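Local coordinates for surface protein SPB1 (Streptococcus agalactiae, PDB 4UZG) that forms the backbone of the group B streptococcus type 2b pilus, its subunits probably being joined into the fibre by sortase, at residues Thr16-Ile21 with Thr124-Gly129; Val50-Gly55 with Asn89-Thr94. All blocks are in the same frame, centred on the assembly; numbering follows the deposited sequence. Where two conformers were deposited one is given.

Starting at the N terminus, the chain enters strand 16-26, whose first half waits for a partner more than a hundred residues on. Before that partner arrives, strand 50-62 begins, and contact 2 brings its start, residues 50-55, against the beginning of strand 90-96, closing a smaller loop. Strand 121-131 then lies down beside strand 16-26 in contact 1, so contact 2 is nested wholly within the loop that contact 1 closes. Strands 16-26, 121-131 and 50-62 are consecutive neighbours in one mixed sheet. The two contacts touch directly: Tyr127 packs on Leu52 and Phe91, and Tyr19 meets Val50.

Contact 1: residues Thr16-Ile21 with Thr124-Gly129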
# COMPACT_ATOMS: atom_id res chain seq x y z
N THR A 16 -5.91 -0.25 -4.79
CA THR A 16 -5.02 -0.90 -5.75
C THR A 16 -3.64 -0.28 -5.65
O THR A 16 -3.48 0.95 -5.78
CB THR A 16 -5.56 -0.75 -7.16
OG1 THR A 16 -6.85 -1.35 -7.22
CG2 THR A 16 -4.63 -1.41 -8.18
N VAL A 17 -2.64 -1.12 -5.43
CA VAL A 17 -1.24 -0.76 -5.40
C VAL A 17 -0.63 -1.16 -6.73
O VAL A 17 -0.71 -2.32 -7.12
CB VAL A 17 -0.51 -1.52 -4.27
CG1 VAL A 17 0.97 -1.18 -4.26
CG2 VAL A 17 -1.15 -1.22 -2.90
N LYS A 18 -0.07 -0.21 -7.48
CA LYS A 18 0.64 -0.56 -8.71
C LYS A 18 2.12 -0.59 -8.45
O LYS A 18 2.72 0.41 -8.02
CB LYS A 18 0.34 0.38 -9.87
CG LYS A 18 0.95 -0.18 -11.15
CD LYS A 18 0.39 0.45 -12.41
CE LYS A 18 0.60 -0.46 -13.63
NZ LYS A 18 -0.18 -1.72 -13.52
N TYR A 19 2.68 -1.77 -8.68
CA TYR A 19 4.10 -2.03 -8.52
C TYR A 19 4.83 -1.99 -9.86
O TYR A 19 4.28 -2.41 -10.88
CB TYR A 19 4.28 -3.44 -7.98
CG TYR A 19 3.82 -3.70 -6.56
CD1 TYR A 19 4.70 -3.53 -5.51
CD2 TYR A 19 2.56 -4.17 -6.27
CE1 TYR A 19 4.34 -3.84 -4.21
CE2 TYR A 19 2.17 -4.47 -4.97
CZ TYR A 19 3.07 -4.31 -3.94
OH TYR A 19 2.66 -4.67 -2.67
N THR A 20 6.07 -1.54 -9.82
CA THR A 20 6.96 -1.56 -10.97
C THR A 20 8.30 -2.16 -10.57
O THR A 20 8.92 -1.69 -9.62
CB THR A 20 7.18 -0.15 -11.55
OG1 THR A 20 5.91 0.42 -11.89
CG2 THR A 20 8.03 -0.20 -12.81
N ILE A 21 8.72 -3.19 -11.30
CA ILE A 21 10.04 -3.78 -11.14
C ILE A 21 10.84 -3.39 -12.38
O ILE A 21 10.38 -3.63 -13.50
CB ILE A 21 9.97 -5.32 -11.07
CG1 ILE A 21 9.14 -5.77 -9.88
CG2 ILE A 21 11.39 -5.89 -11.03
CD1 ILE A 21 8.69 -7.22 -10.00
N THR A 124 11.07 -4.32 -17.69
CA THR A 124 10.12 -3.73 -16.75
C THR A 124 8.95 -4.69 -16.59
O THR A 124 8.39 -5.17 -17.57
CB THR A 124 9.60 -2.34 -17.23
OG1 THR A 124 10.72 -1.52 -17.57
CG2 THR A 124 8.80 -1.65 -16.16
N VAL A 125 8.57 -4.94 -15.34
CA VAL A 125 7.34 -5.66 -15.03
C VAL A 125 6.49 -4.76 -14.16
O VAL A 125 6.90 -4.36 -13.08
CB VAL A 125 7.63 -6.99 -14.29
CG1 VAL A 125 6.32 -7.69 -13.90
CG2 VAL A 125 8.51 -7.91 -15.11
N THR A 126 5.29 -4.44 -14.63
CA THR A 126 4.32 -3.77 -13.79
C THR A 126 3.23 -4.77 -13.44
O THR A 126 2.89 -5.66 -14.23
CB THR A 126 3.71 -2.55 -14.46
OG1 THR A 126 2.96 -2.94 -15.60
CG2 THR A 126 4.76 -1.55 -14.85
N TYR A 127 2.66 -4.63 -12.24
CA TYR A 127 1.57 -5.48 -11.81
C TYR A 127 0.86 -4.78 -10.66
O TYR A 127 1.35 -3.75 -10.17
CB TYR A 127 2.08 -6.88 -11.40
CG TYR A 127 2.89 -6.90 -10.11
CD1 TYR A 127 4.24 -6.65 -10.10
CD2 TYR A 127 2.26 -7.15 -8.90
CE1 TYR A 127 4.96 -6.65 -8.91
CE2 TYR A 127 2.98 -7.16 -7.70
CZ TYR A 127 4.32 -6.90 -7.73
OH TYR A 127 5.07 -6.90 -6.56
N THR A 128 -0.27 -5.32 -10.23
CA THR A 128 -1.00 -4.71 -9.14
C THR A 128 -1.31 -5.71 -8.03
O THR A 128 -1.27 -6.93 -8.21
CB THR A 128 -2.31 -4.05 -9.62
OG1 THR A 128 -3.13 -5.08 -10.17
CG2 THR A 128 -2.06 -2.97 -10.65
N GLY A 129 -1.61 -5.14 -6.87
CA GLY A 129 -2.16 -5.87 -5.74
C GLY A 129 -3.17 -4.99 -5.04
O GLY A 129 -3.36 -3.82 -5.40
O HOH W 1 0.43 -3.87 -15.04
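Tyr19 and Tyr127 stand on the same face of two antiparallel strands as a cross-strand pair, their rings almost parallel (8°) but slid apart so that they barely overlap. The slide sets CB of Tyr19 over the face of the Tyr127 ring, a CH-pi contact with CB 3.6 Å from the ring centroid, while OH of Tyr127 lies over one face of the Tyr19 ring and CG1 of Val17 over the other. Tyr127 reaches there because its CG sits between backbone N and carbonyl carbon (chi1 70°), which swings the ring across toward the partner strand. Ile21 extends this apolar face, its CD1 3.9 Å from CE1 of Tyr127. Gly129, without a side chain, lets the Tyr19 ring edge lie near its backbone N.

The hydrogen-bonded pairs Val17-Gly129, Tyr19-Tyr127 and Ile21-Val125 carry six bonds; the one from Tyr19 N to Tyr127 O is 2.8 Å long. Lys18-Thr128 and Thr20-Thr126 are the non-hydrogen-bonded pairs between them, and beta-branched threonines suit the extended backbone of this more polar face. In one of its two conformers Lys18 bends at its last torsion (chi4 66°), and a water 2.7 Å from its NZ also bonds OG1 of Thr126; OG1 of Thr128 instead bonds ND2 of Asn53.

In the sheet, this pair lies between strands 4-6 and 50-62, and strand 146-153 packs against its tyrosines and Ile21.

Contact 2: residues Val50-Gly55 with Asn89-Thr94; sequences VDLNEG and NNFTIT
Asn89 reaches Val50 and Leu52 with its CG roughly opposite the backbone N (chi1 -154°), and a chi2 of 50° turns the amide so that both its ends address their backbone. Leu52 points toward the other segment, and with CG anti to its N its methyls meet the edge of the Phe91 ring, CD2 coming 4.0 Å from the ring's own CD2.

The asparagine suits its place by offering a donor and an acceptor on one flat group. Its ND2 gives a nearly straight bond to Val50 O, 2.9 Å away and in the plane of both the amide and the carbonyl. OD1 accepts from Leu52 N at 2.8 Å, with that donor tilted 22° from the side-chain carbonyl plane. ND2 has a second acceptor in Pro45 O. A positive phi, which asparagine tolerates better than most residues, lets Asn89 turn the chain just before strand 90-96.

Glu54 joins through water: one molecule lies within bonding distance of its OE2 and of Asn89 OD1, though it has more acceptors about it than protons to give, and another donates to the same OE2 and to Asn90 O. The side-chain amide thus stands in for a peptide group of a neighbouring strand, serving Val50 O and Leu52 N; the cost is Asn89 O, buried beside Leu52 CD2 with no polar partner in the model.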
# COMPACT_ATOMS: atom_id res chain seq x y z
N VAL A 50 -1.04 -7.61 1.41
CA VAL A 50 -1.26 -7.16 0.04
C VAL A 50 -1.56 -8.40 -0.79
O VAL A 50 -0.73 -9.32 -0.86
CB VAL A 50 -0.10 -6.40 -0.60
CG1 VAL A 50 -0.52 -5.91 -1.99
CG2 VAL A 50 0.36 -5.22 0.25
N ASP A 51 -2.74 -8.45 -1.39
CA ASP A 51 -3.19 -9.58 -2.18
C ASP A 51 -2.84 -9.32 -3.64
O ASP A 51 -3.37 -8.40 -4.27
CB ASP A 51 -4.71 -9.72 -1.97
CG ASP A 51 -5.31 -10.92 -2.63
OD1 ASP A 51 -4.71 -11.45 -3.57
OD2 ASP A 51 -6.43 -11.33 -2.21
N LEU A 52 -1.90 -10.10 -4.16
CA LEU A 52 -1.50 -10.00 -5.56
C LEU A 52 -2.70 -10.12 -6.48
O LEU A 52 -3.50 -11.05 -6.32
CB LEU A 52 -0.53 -11.14 -5.87
CG LEU A 52 -0.02 -11.27 -7.31
CD1 LEU A 52 0.81 -10.07 -7.72
CD2 LEU A 52 0.77 -12.58 -7.46
N ASN A 53 -2.80 -9.25 -7.48
CA ASN A 53 -3.75 -9.47 -8.57
C ASN A 53 -3.10 -10.35 -9.63
O ASN A 53 -2.35 -9.88 -10.47
CB ASN A 53 -4.22 -8.15 -9.20
CG ASN A 53 -5.21 -7.39 -8.33
OD1 ASN A 53 -6.10 -7.98 -7.72
ND2 ASN A 53 -5.10 -6.09 -8.36
N GLU A 54 -3.38 -11.64 -9.57
CA GLU A 54 -2.84 -12.53 -10.56
C GLU A 54 -3.30 -12.08 -11.93
O GLU A 54 -4.38 -11.49 -12.11
CB GLU A 54 -3.24 -14.00 -10.28
CG GLU A 54 -2.51 -14.65 -9.13
CD GLU A 54 -2.96 -14.24 -7.75
OE1 GLU A 54 -4.05 -13.62 -7.61
OE2 GLU A 54 -2.22 -14.60 -6.81
N GLY A 55 -2.42 -12.31 -12.90
CA GLY A 55 -2.72 -11.95 -14.27
C GLY A 55 -2.65 -10.47 -14.60
O GLY A 55 -3.06 -10.07 -15.69
N ASN A 89 0.36 -16.38 -3.66
CA ASN A 89 0.41 -14.92 -3.66
C ASN A 89 1.71 -14.34 -4.21
O ASN A 89 1.92 -13.13 -4.15
CB ASN A 89 0.14 -14.33 -2.26
CG ASN A 89 -0.42 -12.91 -2.31
OD1 ASN A 89 -1.38 -12.62 -3.03
ND2 ASN A 89 0.16 -12.03 -1.51
N ASN A 90 2.55 -15.22 -4.76
CA ASN A 90 3.84 -14.86 -5.34
C ASN A 90 3.83 -15.14 -6.84
O ASN A 90 2.92 -15.81 -7.36
CB ASN A 90 4.95 -15.66 -4.67
CG ASN A 90 4.97 -15.48 -3.17
OD1 ASN A 90 4.78 -14.38 -2.67
ND2 ASN A 90 5.22 -16.56 -2.44
N PHE A 91 4.88 -14.71 -7.55
CA PHE A 91 5.01 -15.06 -8.95
C PHE A 91 6.47 -15.15 -9.37
O PHE A 91 7.35 -14.53 -8.77
CB PHE A 91 4.24 -14.10 -9.86
CG PHE A 91 4.79 -12.69 -9.92
CD1 PHE A 91 5.80 -12.36 -10.80
CD2 PHE A 91 4.28 -11.69 -9.09
CE1 PHE A 91 6.29 -11.08 -10.88
CE2 PHE A 91 4.76 -10.39 -9.16
CZ PHE A 91 5.77 -10.07 -10.05
N THR A 92 6.68 -15.90 -10.45
CA THR A 92 7.94 -15.98 -11.15
C THR A 92 7.67 -15.83 -12.63
O THR A 92 6.85 -16.54 -13.19
CB THR A 92 8.62 -17.35 -10.91
OG1 THR A 92 8.82 -17.54 -9.51
CG2 THR A 92 9.95 -17.43 -11.64
N ILE A 93 8.39 -14.90 -13.25
CA ILE A 93 8.33 -14.66 -14.68
C ILE A 93 9.69 -15.02 -15.28
O ILE A 93 10.71 -14.54 -14.81
CB ILE A 93 7.96 -13.19 -14.98
CG1 ILE A 93 6.46 -13.00 -14.72
CG2 ILE A 93 8.31 -12.80 -16.43
CD1 ILE A 93 6.00 -11.57 -14.71
N THR A 94 9.69 -15.86 -16.31
CA THR A 94 10.92 -16.26 -16.98
C THR A 94 10.84 -15.75 -18.41
O THR A 94 9.92 -16.08 -19.13
CB THR A 94 11.09 -17.78 -16.95
OG1 THR A 94 11.08 -18.22 -15.60
CG2 THR A 94 12.38 -18.21 -17.60
O HOH W 2 -3.38 -13.94 -4.52
O HOH W 3 -0.01 -16.29 -6.70